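Long-range contact in lectin (Cicer arietinum, PDB 3V6N), which is a plant albumin of the hemopexin fold that agglutinates red blood cells and holds calcium and sodium ions in the channel of its four-bladed beta-propeller: residues F59-N73 against I77-P90. Residues are numbered along the deposited sequence; the frame is centred on the assembly and turned at random.
Sequences FGTYGIDCSFDTEYN and IFYENFCARIDYAP. With CA (calcium ion), chain D; NA (sodium ion), chain G.
In the innermost hairpin of one propeller blade, strand 66-69 runs antiparallel to the end of strand 74-79: Phe-78 N donates to Cys-66 O over 2.8 Å, and Asp-65 N returns a bond to Phe-78 O. The carbonyl of Asp-65 turns into the central channel to bind calcium beside the carbonyl oxygens of Asn-7, Asp-121 and Asp-174, while Ser-67 O meets sodium in the same way. The carboxylate of Asp-65 points elsewhere: with CG set between its own N and C (chi1 68°), OD2 receives Glu-80 N at 2.8 Å on its syn side, gripping the type II' turn of Tyr-79 to Phe-82, and a water bridges OD1 to Glu-80 O.

Helix 58-62 comes just before this innermost strand of the hemopexin-type blade, and its side chains Phe-59 and Tyr-62 cover one face of the sheet. Ile-77 CD1 sits over the centre of the Phe-59 ring, 3.8 Å from the centroid, and Ala-84 CB lies 3.9 Å from Phe-59 CE2. Beyond it, Tyr-62 CB rests on the Tyr-79 ring, 3.4 Å from CZ; the two ring planes are 11° apart but slid so far that they barely overlap. Tyr-62 OH continues to Asp-106 of the second subunit. The other face carries Phe-78, whose CE2 approaches Phe-68 CE2 at 3.7 Å.

At the far end Tyr-88 OH donates to Asp-69 OD1 from above the carboxylate plane, and Tyr-88 N reaches Asn-73 O at 3.0 Å; separately, Asp-87 OD1 accepts Ala-89 N, an Asx turn.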
# COMPACT_ATOMS: atom_id res chain seq x y z
N PHE A 59 -2.79 1.90 5.83
CA PHE A 59 -2.92 1.78 7.29
C PHE A 59 -4.31 2.21 7.75
O PHE A 59 -4.92 1.54 8.58
CB PHE A 59 -1.81 2.56 8.00
CG PHE A 59 -0.45 2.27 7.47
CD1 PHE A 59 0.18 1.06 7.76
CD2 PHE A 59 0.21 3.18 6.66
CE1 PHE A 59 1.44 0.77 7.26
CE2 PHE A 59 1.48 2.89 6.15
CZ PHE A 59 2.09 1.69 6.46
N GLY A 60 -4.81 3.31 7.18
CA GLY A 60 -6.14 3.83 7.52
C GLY A 60 -7.22 2.87 7.06
O GLY A 60 -8.21 2.68 7.73
N THR A 61 -7.03 2.27 5.89
CA THR A 61 -7.98 1.30 5.37
C THR A 61 -7.95 -0.02 6.17
O THR A 61 -8.99 -0.46 6.63
CB THR A 61 -7.76 1.02 3.88
OG1 THR A 61 -7.80 2.26 3.16
CG2 THR A 61 -8.85 0.07 3.32
N TYR A 62 -6.77 -0.63 6.33
CA TYR A 62 -6.67 -2.02 6.85
C TYR A 62 -6.10 -2.16 8.25
O TYR A 62 -6.11 -3.26 8.82
CB TYR A 62 -5.93 -2.93 5.87
CG TYR A 62 -6.63 -3.03 4.53
CD1 TYR A 62 -7.80 -3.76 4.41
CD2 TYR A 62 -6.13 -2.37 3.41
CE1 TYR A 62 -8.48 -3.83 3.20
CE2 TYR A 62 -6.77 -2.46 2.18
CZ TYR A 62 -7.96 -3.18 2.09
OH TYR A 62 -8.63 -3.27 0.88
N GLY A 63 -5.60 -1.06 8.82
CA GLY A 63 -4.99 -1.08 10.14
C GLY A 63 -3.52 -1.44 10.16
O GLY A 63 -2.83 -1.43 9.12
N ILE A 64 -3.03 -1.79 11.34
CA ILE A 64 -1.61 -1.98 11.59
C ILE A 64 -1.37 -3.37 12.17
O ILE A 64 -2.03 -3.76 13.15
CB ILE A 64 -1.09 -0.86 12.52
CG1 ILE A 64 -1.12 0.48 11.76
CG2 ILE A 64 0.31 -1.17 13.06
CD1 ILE A 64 -1.09 1.73 12.63
N ASP A 65 -0.43 -4.11 11.57
CA ASP A 65 -0.21 -5.51 11.97
C ASP A 65 1.13 -5.80 12.69
O ASP A 65 1.38 -6.93 13.15
CB ASP A 65 -0.48 -6.49 10.80
CG ASP A 65 0.55 -6.37 9.68
OD1 ASP A 65 1.61 -5.74 9.91
OD2 ASP A 65 0.29 -6.91 8.57
N CYS A 66 1.98 -4.77 12.78
CA CYS A 66 3.20 -4.81 13.57
C CYS A 66 3.65 -3.38 13.84
O CYS A 66 3.43 -2.49 13.00
CB CYS A 66 4.32 -5.57 12.83
SG CYS A 66 5.89 -5.74 13.73
N SER A 67 4.28 -3.14 14.98
CA SER A 67 4.96 -1.85 15.20
C SER A 67 5.89 -1.82 16.38
O SER A 67 5.89 -2.75 17.22
CB SER A 67 3.98 -0.69 15.29
OG SER A 67 3.00 -0.92 16.25
N PHE A 68 6.73 -0.79 16.40
CA PHE A 68 7.64 -0.56 17.52
C PHE A 68 8.00 0.90 17.68
O PHE A 68 8.19 1.61 16.70
CB PHE A 68 8.93 -1.42 17.44
CG PHE A 68 9.74 -1.28 16.16
CD1 PHE A 68 10.78 -0.37 16.07
CD2 PHE A 68 9.52 -2.15 15.07
CE1 PHE A 68 11.55 -0.27 14.91
CE2 PHE A 68 10.29 -2.06 13.91
CZ PHE A 68 11.30 -1.13 13.83
N ASP A 69 8.08 1.32 18.93
CA ASP A 69 8.65 2.59 19.35
C ASP A 69 10.10 2.67 18.93
O ASP A 69 10.83 1.66 18.94
CB ASP A 69 8.56 2.69 20.88
CG ASP A 69 8.89 4.09 21.40
OD1 ASP A 69 8.35 5.09 20.84
OD2 ASP A 69 9.68 4.18 22.37
N THR A 70 10.54 3.86 18.52
CA THR A 70 11.96 4.04 18.26
C THR A 70 12.53 4.94 19.35
O THR A 70 13.04 4.45 20.34
CB THR A 70 12.26 4.57 16.83
OG1 THR A 70 11.55 5.80 16.59
CG2 THR A 70 11.88 3.54 15.78
N GLU A 71 12.45 6.26 19.15
CA GLU A 71 12.88 7.25 20.11
C GLU A 71 11.99 8.48 19.92
O GLU A 71 11.38 8.66 18.86
CB GLU A 71 14.35 7.64 19.90
CG GLU A 71 15.37 6.59 20.38
CD GLU A 71 15.80 6.76 21.83
OE1 GLU A 71 15.34 7.72 22.49
OE2 GLU A 71 16.62 5.95 22.31
N TYR A 72 11.94 9.30 20.95
CA TYR A 72 11.08 10.47 20.99
C TYR A 72 9.65 10.04 20.76
O TYR A 72 9.15 9.14 21.45
CB TYR A 72 11.55 11.53 19.98
CG TYR A 72 12.95 11.96 20.32
CD1 TYR A 72 14.04 11.51 19.57
CD2 TYR A 72 13.19 12.78 21.42
CE1 TYR A 72 15.34 11.89 19.90
CE2 TYR A 72 14.48 13.17 21.76
CZ TYR A 72 15.55 12.72 21.00
OH TYR A 72 16.83 13.12 21.34
N ASN A 73 8.99 10.65 19.80
CA ASN A 73 7.60 10.31 19.55
C ASN A 73 7.45 9.63 18.19
O ASN A 73 6.45 9.83 17.52
CB ASN A 73 6.76 11.59 19.60
CG ASN A 73 6.78 12.24 20.96
OD1 ASN A 73 6.79 11.56 21.99
ND2 ASN A 73 6.77 13.57 20.99
N ILE A 77 5.48 1.53 11.83
CA ILE A 77 4.23 0.77 11.77
C ILE A 77 4.29 -0.08 10.50
O ILE A 77 5.01 0.27 9.55
CB ILE A 77 2.98 1.71 11.81
CG1 ILE A 77 3.01 2.69 10.63
CG2 ILE A 77 2.92 2.45 13.17
CD1 ILE A 77 1.70 3.41 10.38
N PHE A 78 3.60 -1.21 10.48
CA PHE A 78 3.62 -2.10 9.32
C PHE A 78 2.21 -2.51 8.92
O PHE A 78 1.32 -2.55 9.76
CB PHE A 78 4.41 -3.38 9.61
CG PHE A 78 5.86 -3.14 9.93
CD1 PHE A 78 6.83 -3.46 9.01
CD2 PHE A 78 6.25 -2.60 11.15
CE1 PHE A 78 8.17 -3.26 9.30
CE2 PHE A 78 7.58 -2.40 11.46
CZ PHE A 78 8.55 -2.73 10.53
N TYR A 79 2.03 -2.82 7.64
CA TYR A 79 0.88 -3.58 7.17
C TYR A 79 1.33 -4.48 6.01
O TYR A 79 1.82 -3.98 4.97
CB TYR A 79 -0.28 -2.68 6.74
CG TYR A 79 -1.40 -3.52 6.14
CD1 TYR A 79 -2.20 -4.32 6.97
CD2 TYR A 79 -1.63 -3.56 4.76
CE1 TYR A 79 -3.20 -5.11 6.45
CE2 TYR A 79 -2.65 -4.35 4.23
CZ TYR A 79 -3.43 -5.11 5.08
OH TYR A 79 -4.43 -5.92 4.57
N GLU A 80 1.18 -5.79 6.19
CA GLU A 80 1.71 -6.77 5.26
C GLU A 80 3.15 -6.41 4.86
O GLU A 80 4.00 -6.19 5.74
CB GLU A 80 0.80 -6.92 4.03
CG GLU A 80 -0.53 -7.60 4.34
CD GLU A 80 -1.47 -7.69 3.14
OE1 GLU A 80 -1.10 -7.27 2.03
OE2 GLU A 80 -2.60 -8.21 3.30
N ASN A 81 3.43 -6.28 3.57
CA ASN A 81 4.80 -5.98 3.15
C ASN A 81 5.24 -4.50 3.14
O ASN A 81 6.33 -4.18 2.69
CB ASN A 81 5.17 -6.75 1.86
CG ASN A 81 4.77 -6.04 0.59
OD1 ASN A 81 4.84 -6.62 -0.51
ND2 ASN A 81 4.41 -4.79 0.70
N PHE A 82 4.40 -3.61 3.68
CA PHE A 82 4.68 -2.17 3.70
C PHE A 82 4.91 -1.65 5.11
O PHE A 82 4.36 -2.17 6.06
CB PHE A 82 3.53 -1.39 3.04
CG PHE A 82 3.33 -1.73 1.59
CD1 PHE A 82 2.41 -2.70 1.21
CD2 PHE A 82 4.08 -1.09 0.61
CE1 PHE A 82 2.24 -3.03 -0.13
CE2 PHE A 82 3.90 -1.42 -0.73
CZ PHE A 82 2.98 -2.39 -1.09
N CYS A 83 5.74 -0.61 5.23
CA CYS A 83 5.97 0.03 6.50
C CYS A 83 6.12 1.55 6.37
O CYS A 83 6.31 2.08 5.27
CB CYS A 83 7.21 -0.56 7.18
SG CYS A 83 8.72 -0.44 6.22
N ALA A 84 6.01 2.24 7.49
CA ALA A 84 6.20 3.69 7.51
C ALA A 84 6.78 4.11 8.86
O ALA A 84 6.58 3.43 9.87
CB ALA A 84 4.88 4.42 7.24
N ARG A 85 7.51 5.22 8.86
CA ARG A 85 7.95 5.84 10.12
C ARG A 85 7.02 7.01 10.43
O ARG A 85 6.86 7.92 9.61
CB ARG A 85 9.40 6.32 10.02
CG ARG A 85 9.97 6.73 11.37
CD ARG A 85 10.96 7.87 11.24
NE ARG A 85 12.23 7.53 10.59
CZ ARG A 85 13.34 7.07 11.21
NH1 ARG A 85 13.35 6.83 12.52
NH2 ARG A 85 14.44 6.83 10.49
N ILE A 86 6.37 6.99 11.59
CA ILE A 86 5.44 8.07 11.92
C ILE A 86 5.81 8.84 13.20
O ILE A 86 6.47 8.32 14.10
CB ILE A 86 3.97 7.61 12.04
CG1 ILE A 86 3.81 6.54 13.15
CG2 ILE A 86 3.41 7.16 10.69
CD1 ILE A 86 2.37 6.39 13.64
N ASP A 87 5.38 10.11 13.25
CA ASP A 87 5.36 10.86 14.48
C ASP A 87 3.96 10.68 15.04
O ASP A 87 3.01 11.20 14.47
CB ASP A 87 5.66 12.34 14.20
CG ASP A 87 5.59 13.23 15.46
OD1 ASP A 87 5.02 12.83 16.50
OD2 ASP A 87 6.08 14.36 15.38
N TYR A 88 3.82 9.94 16.14
CA TYR A 88 2.50 9.64 16.69
C TYR A 88 1.98 10.70 17.68
O TYR A 88 0.86 10.59 18.19
CB TYR A 88 2.43 8.22 17.28
CG TYR A 88 3.42 7.93 18.41
CD1 TYR A 88 4.68 7.39 18.13
CD2 TYR A 88 3.09 8.18 19.75
CE1 TYR A 88 5.58 7.12 19.14
CE2 TYR A 88 3.99 7.93 20.77
CZ TYR A 88 5.23 7.39 20.46
OH TYR A 88 6.14 7.11 21.46
N ALA A 89 2.82 11.71 17.95
CA ALA A 89 2.38 12.95 18.62
C ALA A 89 1.35 12.72 19.73
O ALA A 89 0.19 13.11 19.58
CB ALA A 89 1.81 13.92 17.58
N PRO A 90 1.77 12.09 20.84
CA PRO A 90 0.85 11.59 21.86
C PRO A 90 -0.10 12.65 22.39
O PRO A 90 0.34 13.75 22.75
CB PRO A 90 1.78 11.16 23.00
CG PRO A 90 3.13 11.01 22.39
CD PRO A 90 3.18 11.95 21.23
CA CA D . 0.80 -8.94 14.27
NA NA G . 5.25 -3.92 18.99
O HOH W 1 3.90 -6.75 8.50
O HOH W 2 5.72 14.83 18.43
O HOH W 3 0.36 -11.23 13.86
O HOH W 4 1.31 -9.25 11.81